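Local coordinates for pectinesterase A (Erwinia chrysanthemi, PDB 2NTP), which removes methyl esters from the galacturonosyl units of pectin by hydrolysis, a reaction thought to begin the maceration and soft-rotting of plant tissue, at residues 239-244 / 270-275; 188-193 / 205-210. All coordinates share one frame; numbering follows the deposited sequence.

Interaction 1: 239-244 / 270-275; sequences YGLGRP and TSMDNH. With ADA (alpha-D-galactopyranuronic acid), chain C.
The backbone N of Tyr239 donates to the carbonyl O of His275 over 2.8 Å, with an N-H...O angle of 159°. This bond joins successive coils of the right-handed parallel beta-helix that forms the pectinesterase fold: His275 lies just before strand 276-278, the neighbour of strand 239-242 in one sheet, and Tyr239 also pairs with Tyr277 there. The two side chains also meet. His275 has CG placed between its own N and carbonyl carbon (chi1 64°), and this swings the imidazole toward Tyr239 and presents CD2 at 3.8 Å from Tyr239 CB. The rings make an offset edge-to-face pair, imidazole edge toward phenol face, with centroids 5.8 Å apart and planes inclined at 69°. At its far end the phenol OH is held by the carbonyl O of Arg193.

A second, purely apolar meeting lies at the corner where the chain turns at Leu241. Met272 sends an extended thioether across the leucine branch at about a right angle, and its CE comes to 3.7 Å from Leu241 CD2; Glu303 of strand 300-304 touches both side chains.

Beyond the corner the same segment enters the substrate cleft. Arg243 stretches out from CG to NE, and its NE forms a salt bridge with the nucleophile Asp175. Arg243 NH2 donates to the ring oxygen O5 of a galacturonate at 3.0 Å. Arg243 NH1 reaches the same O5 at 3.2 Å and adds a weak bond to the sugar's carboxylate O6B.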
ATOM      1  N   TYR A 239       1.576  13.420 -11.557  1.00  7.46           N
ATOM      2  CA  TYR A 239       1.063  12.188 -10.940  1.00  6.98           C
ATOM      3  C   TYR A 239      -0.307  11.751 -11.447  1.00  6.82           C
ATOM      4  O   TYR A 239      -1.229  12.560 -11.558  1.00  6.79           O
ATOM      5  CB  TYR A 239       1.014  12.337  -9.417  1.00  6.87           C
ATOM      6  CG  TYR A 239       2.274  11.869  -8.735  1.00  6.85           C
ATOM      7  CD1 TYR A 239       3.392  12.704  -8.633  1.00  6.45           C
ATOM      8  CD2 TYR A 239       2.359  10.583  -8.205  1.00  6.54           C
ATOM      9  CE1 TYR A 239       4.553  12.269  -8.010  1.00  6.07           C
ATOM     10  CE2 TYR A 239       3.514  10.141  -7.586  1.00  6.11           C
ATOM     11  CZ  TYR A 239       4.609  10.983  -7.494  1.00  7.22           C
ATOM     12  OH  TYR A 239       5.750  10.534  -6.880  1.00  6.68           O
ATOM     13  N   GLY A 240      -0.433  10.464 -11.751  1.00  6.63           N
ATOM     14  CA  GLY A 240      -1.728   9.893 -12.090  1.00  6.32           C
ATOM     15  C   GLY A 240      -2.445   9.390 -10.853  1.00  6.42           C
ATOM     16  O   GLY A 240      -1.812   8.933  -9.894  1.00  6.23           O
ATOM     17  N   LEU A 241      -3.772   9.471 -10.878  1.00  6.28           N
ATOM     18  CA  LEU A 241      -4.597   8.914  -9.805  1.00  6.46           C
ATOM     19  C   LEU A 241      -4.539   7.393  -9.792  1.00  6.31           C
ATOM     20  O   LEU A 241      -4.652   6.768  -8.738  1.00  6.28           O
ATOM     21  CB  LEU A 241      -6.050   9.366  -9.949  1.00  6.75           C
ATOM     22  CG  LEU A 241      -6.354  10.846  -9.699  1.00  7.30           C
ATOM     23  CD1 LEU A 241      -7.788  11.147 -10.086  1.00  7.95           C
ATOM     24  CD2 LEU A 241      -6.086  11.221  -8.244  1.00  7.54           C
ATOM     25  N   GLY A 242      -4.349   6.808 -10.968  1.00  6.21           N
ATOM     26  CA  GLY A 242      -4.305   5.361 -11.093  1.00  5.91           C
ATOM     27  C   GLY A 242      -4.006   4.938 -12.515  1.00  6.05           C
ATOM     28  O   GLY A 242      -4.228   5.698 -13.457  1.00  5.96           O
ATOM     29  N   ARG A 243      -3.472   3.728 -12.650  1.00  6.18           N
ATOM     30  CA  ARG A 243      -3.348   3.046 -13.939  1.00  6.00           C
ATOM     31  C   ARG A 243      -3.713   1.568 -13.726  1.00  6.27           C
ATOM     32  O   ARG A 243      -3.579   1.053 -12.614  1.00  6.22           O
ATOM     33  CB  ARG A 243      -1.950   3.232 -14.543  1.00  6.19           C
ATOM     34  CG  ARG A 243      -0.789   2.738 -13.684  1.00  6.27           C
ATOM     35  CD  ARG A 243       0.551   2.959 -14.387  1.00  5.72           C
ATOM     36  NE  ARG A 243       1.646   2.337 -13.648  1.00  5.94           N
ATOM     37  CZ  ARG A 243       2.854   2.083 -14.150  1.00  6.97           C
ATOM     38  NH1 ARG A 243       3.141   2.400 -15.409  1.00  7.01           N
ATOM     39  NH2 ARG A 243       3.776   1.508 -13.393  1.00  7.37           N
ATOM     40  N   PRO A 244      -4.205   0.885 -14.776  1.00  6.43           N
ATOM     41  CA  PRO A 244      -4.755  -0.453 -14.552  1.00  6.71           C
ATOM     42  C   PRO A 244      -3.703  -1.556 -14.553  1.00  7.13           C
ATOM     43  O   PRO A 244      -3.127  -1.861 -15.597  1.00  7.22           O
ATOM     44  CB  PRO A 244      -5.721  -0.645 -15.739  1.00  7.07           C
ATOM     45  CG  PRO A 244      -5.541   0.566 -16.634  1.00  6.87           C
ATOM     46  CD  PRO A 244      -4.317   1.295 -16.185  1.00  6.85           C
ATOM     47  N   THR A 270     -12.418  13.850  -1.653  1.00  8.02           N
ATOM     48  CA  THR A 270     -10.980  13.863  -1.413  1.00  8.23           C
ATOM     49  C   THR A 270     -10.320  15.090  -2.045  1.00  8.54           C
ATOM     50  O   THR A 270     -10.620  15.444  -3.182  1.00  8.34           O
ATOM     51  CB  THR A 270     -10.348  12.530  -1.898  1.00  8.43           C
ATOM     52  OG1 THR A 270     -10.730  11.492  -0.991  1.00  8.40           O
ATOM     53  CG2 THR A 270      -8.824  12.601  -1.950  1.00  8.14           C
ATOM     54  N   SER A 271      -9.439  15.745  -1.291  1.00  8.71           N
ATOM     55  CA  SER A 271      -8.705  16.896  -1.815  1.00  9.37           C
ATOM     56  C   SER A 271      -7.531  16.430  -2.666  1.00  9.18           C
ATOM     57  O   SER A 271      -6.931  15.389  -2.399  1.00  9.15           O
ATOM     58  CB  SER A 271      -8.222  17.821  -0.698  1.00  9.75           C
ATOM     59  OG  SER A 271      -7.246  17.205   0.108  1.00 12.83           O
ATOM     60  N   MET A 272      -7.216  17.203  -3.698  1.00  9.16           N
ATOM     61  CA  MET A 272      -6.119  16.872  -4.598  1.00  9.20           C
ATOM     62  C   MET A 272      -5.378  18.137  -4.966  1.00  9.63           C
ATOM     63  O   MET A 272      -5.989  19.089  -5.453  1.00  9.51           O
ATOM     64  CB  MET A 272      -6.647  16.215  -5.875  1.00  9.10           C
ATOM     65  CG  MET A 272      -7.383  14.914  -5.660  1.00  9.00           C
ATOM     66  SD  MET A 272      -8.201  14.339  -7.149  1.00  9.12           S
ATOM     67  CE  MET A 272      -8.914  12.824  -6.520  1.00  9.45           C
ATOM     68  N   ASP A 273      -4.067  18.147  -4.745  1.00  9.75           N
ATOM     69  CA  ASP A 273      -3.237  19.247  -5.231  1.00 10.37           C
ATOM     70  C   ASP A 273      -2.986  19.105  -6.733  1.00 10.09           C
ATOM     71  O   ASP A 273      -3.330  18.080  -7.341  1.00  9.54           O
ATOM     72  CB  ASP A 273      -1.920  19.336  -4.458  1.00 10.84           C
ATOM     73  CG  ASP A 273      -1.344  20.754  -4.436  1.00 13.17           C
ATOM     74  OD1 ASP A 273      -1.873  21.661  -5.133  1.00 16.80           O
ATOM     75  OD2 ASP A 273      -0.352  20.966  -3.710  1.00 16.26           O
ATOM     76  N   ASN A 274      -2.391  20.135  -7.335  1.00 10.28           N
ATOM     77  CA  ASN A 274      -2.285  20.191  -8.791  1.00 10.07           C
ATOM     78  C   ASN A 274      -1.197  19.311  -9.407  1.00  9.38           C
ATOM     79  O   ASN A 274      -0.988  19.361 -10.612  1.00  9.42           O
ATOM     80  CB  ASN A 274      -2.175  21.648  -9.294  1.00 10.81           C
ATOM     81  CG  ASN A 274      -0.800  22.249  -9.084  1.00 11.73           C
ATOM     82  OD1 ASN A 274       0.106  21.612  -8.550  1.00 12.64           O
ATOM     83  ND2 ASN A 274      -0.636  23.497  -9.518  1.00 15.28           N
ATOM     84  N   HIS A 275      -0.521  18.500  -8.593  1.00  8.85           N
ATOM     85  CA  HIS A 275       0.392  17.487  -9.134  1.00  8.44           C
ATOM     86  C   HIS A 275      -0.383  16.398  -9.894  1.00  8.29           C
ATOM     87  O   HIS A 275       0.173  15.701 -10.747  1.00  8.52           O
ATOM     88  CB  HIS A 275       1.303  16.902  -8.037  1.00  8.40           C
ATOM     89  CG  HIS A 275       0.575  16.154  -6.960  1.00  7.69           C
ATOM     90  ND1 HIS A 275      -0.304  16.758  -6.084  1.00  7.16           N
ATOM     91  CD2 HIS A 275       0.627  14.850  -6.596  1.00  7.00           C
ATOM     92  CE1 HIS A 275      -0.773  15.855  -5.241  1.00  7.53           C
ATOM     93  NE2 HIS A 275      -0.225  14.688  -5.533  1.00  7.70           N
TER
HETATM   94  C1  ADA C   2       7.136   2.684 -14.375  1.00 17.95           C
HETATM   95  C2  ADA C   2       8.003   1.978 -13.333  1.00 15.07           C
HETATM   96  C3  ADA C   2       8.726   0.782 -13.950  1.00 14.54           C
HETATM   97  C4  ADA C   2       7.766  -0.104 -14.751  1.00 13.74           C
HETATM   98  C5  ADA C   2       6.920   0.717 -15.723  1.00 15.04           C
HETATM   99  C6  ADA C   2       5.913  -0.168 -16.405  1.00 15.36           C
HETATM  100  O2  ADA C   2       8.972   2.897 -12.828  1.00 15.31           O
HETATM  101  O3  ADA C   2       9.369   0.014 -12.923  1.00 13.06           O
HETATM  102  O4  ADA C   2       6.877  -0.809 -13.878  1.00 13.17           O
HETATM  103  O5  ADA C   2       6.245   1.750 -14.994  1.00 14.74           O
HETATM  104  O6B ADA C   2       4.732   0.228 -16.490  1.00 15.63           O
HETATM  105  O6A ADA C   2       6.289  -1.271 -16.861  1.00 15.90           O

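Interaction 2: 188-193 / 205-210; sequences CDLVSR and GYLTAP. With ADA (alpha-D-galactopyranuronic acid), chain B.
Leu207 sets its CG beside the backbone N (chi1 -87°) and then turns at chi2 63°, a pair of torsions that divides its two methyl groups between Ser192 and Leu190. Ser192 answers with OG likewise beside its own N (chi1 -69°), and Leu207 CD1 settles 3.4 Å from that hydroxyl oxygen. The other branch of Leu207, CD2, is a looser neighbour, lying 4.3 Å from Leu190 CD1. The contact is small and rests on these three side chains. Alternation along strand 189-192 explains the choice: Leu190 and Ser192 project toward Leu207, whereas Val191 between them faces away. Further apolar groups enclose the site, with Val227 against Leu207 and Ile170 and Ile222 against Leu190.

On the partner segment the chain turns a corner at Leu207, which points toward strand 189-192, while Tyr206 just before it points away. The tyrosine ring reaches a bound sugar: Tyr206 OH shares a hydrogen bond of 2.8 Å with O3 of a galacturonate, the sugar oxygen lying at the edge of the phenol ring and near its plane. Arg195 also bonds this sugar, and the tyrosine side chain rests on Asp175, the nucleophile, and on Arg243. Leu207 thus packs into the interior between two sheets, and Tyr206 lines the carbohydrate-binding cleft of the pectinesterase parallel beta-helix.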
ATOM      1  N   CYS A 188      -7.025   9.783   5.202  1.00  8.19           N
ATOM      2  CA  CYS A 188      -5.609   9.510   5.001  1.00  8.27           C
ATOM      3  C   CYS A 188      -4.941  10.612   4.190  1.00  8.25           C
ATOM      4  O   CYS A 188      -5.585  11.255   3.349  1.00  8.19           O
ATOM      5  CB  CYS A 188      -5.427   8.166   4.294  1.00  8.30           C
ATOM      6  SG  CYS A 188      -5.726   6.720   5.337  1.00  8.81           S
ATOM      7  N   ASP A 189      -3.649  10.818   4.445  1.00  7.99           N
ATOM      8  CA  ASP A 189      -2.813  11.655   3.597  1.00  8.45           C
ATOM      9  C   ASP A 189      -2.038  10.753   2.653  1.00  7.63           C
ATOM     10  O   ASP A 189      -1.234   9.930   3.092  1.00  7.78           O
ATOM     11  CB  ASP A 189      -1.835  12.479   4.430  1.00  9.01           C
ATOM     12  CG  ASP A 189      -2.476  13.709   5.045  1.00 11.79           C
ATOM     13  OD1 ASP A 189      -3.683  13.925   4.841  1.00 15.47           O
ATOM     14  OD2 ASP A 189      -1.762  14.456   5.738  1.00 15.90           O
ATOM     15  N   LEU A 190      -2.289  10.909   1.361  1.00  6.97           N
ATOM     16  CA  LEU A 190      -1.575  10.143   0.346  1.00  6.48           C
ATOM     17  C   LEU A 190      -0.549  11.069  -0.283  1.00  6.36           C
ATOM     18  O   LEU A 190      -0.908  12.047  -0.949  1.00  6.28           O
ATOM     19  CB  LEU A 190      -2.547   9.579  -0.699  1.00  6.52           C
ATOM     20  CG  LEU A 190      -3.725   8.740  -0.162  1.00  6.81           C
ATOM     21  CD1 LEU A 190      -4.552   8.182  -1.311  1.00  8.25           C
ATOM     22  CD2 LEU A 190      -3.273   7.603   0.764  1.00  7.60           C
ATOM     23  N   VAL A 191       0.725  10.762  -0.046  1.00  6.06           N
ATOM     24  CA  VAL A 191       1.820  11.696  -0.298  1.00  6.11           C
ATOM     25  C   VAL A 191       2.649  11.283  -1.515  1.00  6.18           C
ATOM     26  O   VAL A 191       3.375  10.288  -1.472  1.00  5.76           O
ATOM     27  CB  VAL A 191       2.727  11.847   0.960  1.00  5.86           C
ATOM     28  CG1 VAL A 191       3.808  12.898   0.735  1.00  6.49           C
ATOM     29  CG2 VAL A 191       1.884  12.192   2.202  1.00  7.31           C
ATOM     30  N   SER A 192       2.525  12.056  -2.596  1.00  6.26           N
ATOM     31  CA  SER A 192       3.285  11.824  -3.828  1.00  6.58           C
ATOM     32  C   SER A 192       4.682  12.413  -3.695  1.00  6.53           C
ATOM     33  O   SER A 192       4.840  13.608  -3.407  1.00  6.88           O
ATOM     34  CB  SER A 192       2.579  12.461  -5.023  1.00  6.92           C
ATOM     35  OG  SER A 192       1.374  11.797  -5.332  1.00  8.46           O
ATOM     36  N   ARG A 193       5.687  11.580  -3.934  1.00  5.91           N
ATOM     37  CA  ARG A 193       7.068  11.949  -3.642  1.00  5.71           C
ATOM     38  C   ARG A 193       7.831  12.492  -4.845  1.00  5.90           C
ATOM     39  O   ARG A 193       7.543  12.160  -6.005  1.00  6.06           O
ATOM     40  CB  ARG A 193       7.810  10.771  -2.999  1.00  5.48           C
ATOM     41  CG  ARG A 193       7.118  10.250  -1.733  1.00  4.50           C
ATOM     42  CD  ARG A 193       7.956   9.200  -1.018  1.00  5.34           C
ATOM     43  NE  ARG A 193       9.034   9.794  -0.220  1.00  5.49           N
ATOM     44  CZ  ARG A 193       9.807   9.110   0.620  1.00  5.95           C
ATOM     45  NH1 ARG A 193       9.631   7.803   0.775  1.00  5.75           N
ATOM     46  NH2 ARG A 193      10.755   9.738   1.309  1.00  6.57           N
ATOM     47  N   GLY A 205       4.800   9.545 -11.101  1.00  7.49           N
ATOM     48  CA  GLY A 205       4.211   8.343 -10.511  1.00  6.94           C
ATOM     49  C   GLY A 205       2.712   8.216 -10.628  1.00  6.67           C
ATOM     50  O   GLY A 205       2.068   8.974 -11.357  1.00  6.42           O
ATOM     51  N   TYR A 206       2.172   7.233  -9.909  1.00  6.64           N
ATOM     52  CA  TYR A 206       0.744   6.900  -9.930  1.00  6.46           C
ATOM     53  C   TYR A 206       0.366   6.477  -8.520  1.00  6.16           C
ATOM     54  O   TYR A 206       1.027   5.624  -7.917  1.00  5.41           O
ATOM     55  CB  TYR A 206       0.450   5.754 -10.919  1.00  6.89           C
ATOM     56  CG  TYR A 206       1.214   5.879 -12.220  1.00  7.19           C
ATOM     57  CD1 TYR A 206       2.494   5.338 -12.345  1.00  8.71           C
ATOM     58  CD2 TYR A 206       0.680   6.572 -13.309  1.00  8.03           C
ATOM     59  CE1 TYR A 206       3.221   5.472 -13.521  1.00  8.85           C
ATOM     60  CE2 TYR A 206       1.405   6.710 -14.503  1.00  8.61           C
ATOM     61  CZ  TYR A 206       2.675   6.146 -14.591  1.00  9.14           C
ATOM     62  OH  TYR A 206       3.424   6.266 -15.740  1.00 10.99           O
ATOM     63  N   LEU A 207      -0.691   7.072  -7.986  1.00  6.29           N
ATOM     64  CA  LEU A 207      -1.116   6.762  -6.618  1.00  6.22           C
ATOM     65  C   LEU A 207      -1.539   5.308  -6.496  1.00  6.01           C
ATOM     66  O   LEU A 207      -1.193   4.630  -5.531  1.00  6.38           O
ATOM     67  CB  LEU A 207      -2.284   7.652  -6.186  1.00  6.49           C
ATOM     68  CG  LEU A 207      -1.959   9.016  -5.575  1.00  7.02           C
ATOM     69  CD1 LEU A 207      -1.245   9.928  -6.551  1.00  7.60           C
ATOM     70  CD2 LEU A 207      -3.241   9.663  -5.077  1.00  7.00           C
ATOM     71  N   THR A 208      -2.299   4.835  -7.479  1.00  5.69           N
ATOM     72  CA  THR A 208      -2.862   3.494  -7.397  1.00  5.44           C
ATOM     73  C   THR A 208      -2.620   2.676  -8.652  1.00  5.43           C
ATOM     74  O   THR A 208      -2.497   3.218  -9.747  1.00  5.31           O
ATOM     75  CB  THR A 208      -4.380   3.512  -7.096  1.00  5.46           C
ATOM     76  OG1 THR A 208      -5.100   4.047  -8.218  1.00  5.21           O
ATOM     77  CG2 THR A 208      -4.680   4.350  -5.848  1.00  6.20           C
ATOM     78  N   ALA A 209      -2.556   1.363  -8.467  1.00  5.40           N
ATOM     79  CA  ALA A 209      -2.516   0.423  -9.584  1.00  5.35           C
ATOM     80  C   ALA A 209      -3.356  -0.788  -9.191  1.00  5.67           C
ATOM     81  O   ALA A 209      -2.817  -1.825  -8.792  1.00  5.41           O
ATOM     82  CB  ALA A 209      -1.081   0.025  -9.921  1.00  5.26           C
ATOM     83  N   PRO A 210      -4.692  -0.645  -9.272  1.00  5.94           N
ATOM     84  CA  PRO A 210      -5.581  -1.734  -8.866  1.00  6.13           C
ATOM     85  C   PRO A 210      -5.591  -2.872  -9.881  1.00  6.48           C
ATOM     86  O   PRO A 210      -5.510  -2.629 -11.093  1.00  6.40           O
ATOM     87  CB  PRO A 210      -6.950  -1.056  -8.806  1.00  6.36           C
ATOM     88  CG  PRO A 210      -6.866   0.020  -9.841  1.00  6.14           C
ATOM     89  CD  PRO A 210      -5.449   0.528  -9.757  1.00  6.19           C
TER
HETATM   90  C1  ADA B   1       8.807   4.421 -18.655  1.00 36.55           C
HETATM   91  C2  ADA B   1       7.365   4.163 -18.197  1.00 36.27           C
HETATM   92  C3  ADA B   1       7.020   5.032 -16.986  1.00 35.23           C
HETATM   93  C4  ADA B   1       8.040   4.819 -15.868  1.00 34.34           C
HETATM   94  C5  ADA B   1       9.474   5.028 -16.380  1.00 35.27           C
HETATM   95  C6  ADA B   1      10.474   4.679 -15.309  1.00 36.51           C
HETATM   96  O1  ADA B   1       8.937   5.736 -19.219  1.00 37.24           O
HETATM   97  O2  ADA B   1       6.442   4.409 -19.267  1.00 37.13           O
HETATM   98  O3  ADA B   1       5.701   4.736 -16.510  1.00 36.03           O
HETATM   99  O4  ADA B   1       7.880   3.510 -15.295  1.00 28.50           O
HETATM  100  O5  ADA B   1       9.730   4.245 -17.563  1.00 36.31           O
HETATM  101  O6B ADA B   1      10.935   3.515 -15.266  1.00 37.08           O
HETATM  102  O6A ADA B   1      10.808   5.568 -14.491  1.00 36.72           O

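Overall arrangement
Interaction 2 closes before interaction 1 opens, and their centres lie about 7 Å apart in the beta-helix. Strands 205-210 and 239-242 are parallel neighbours in one sheet; strands 189-192 and 271-272 belong to another, with 226-229 between them. Interaction 2 spans the interior within a coil, whereas interaction 1 reaches forward to the following one. The two are tied together directly, for Leu241 O lies 2.8 Å from Thr208 OG1, a probable hydrogen bond. Stacked coils thus carry Tyr206 and Arg243 to adjoining places in the cleft, where they hydrogen-bond to adjacent, linked sugars of the bound oligosaccharide.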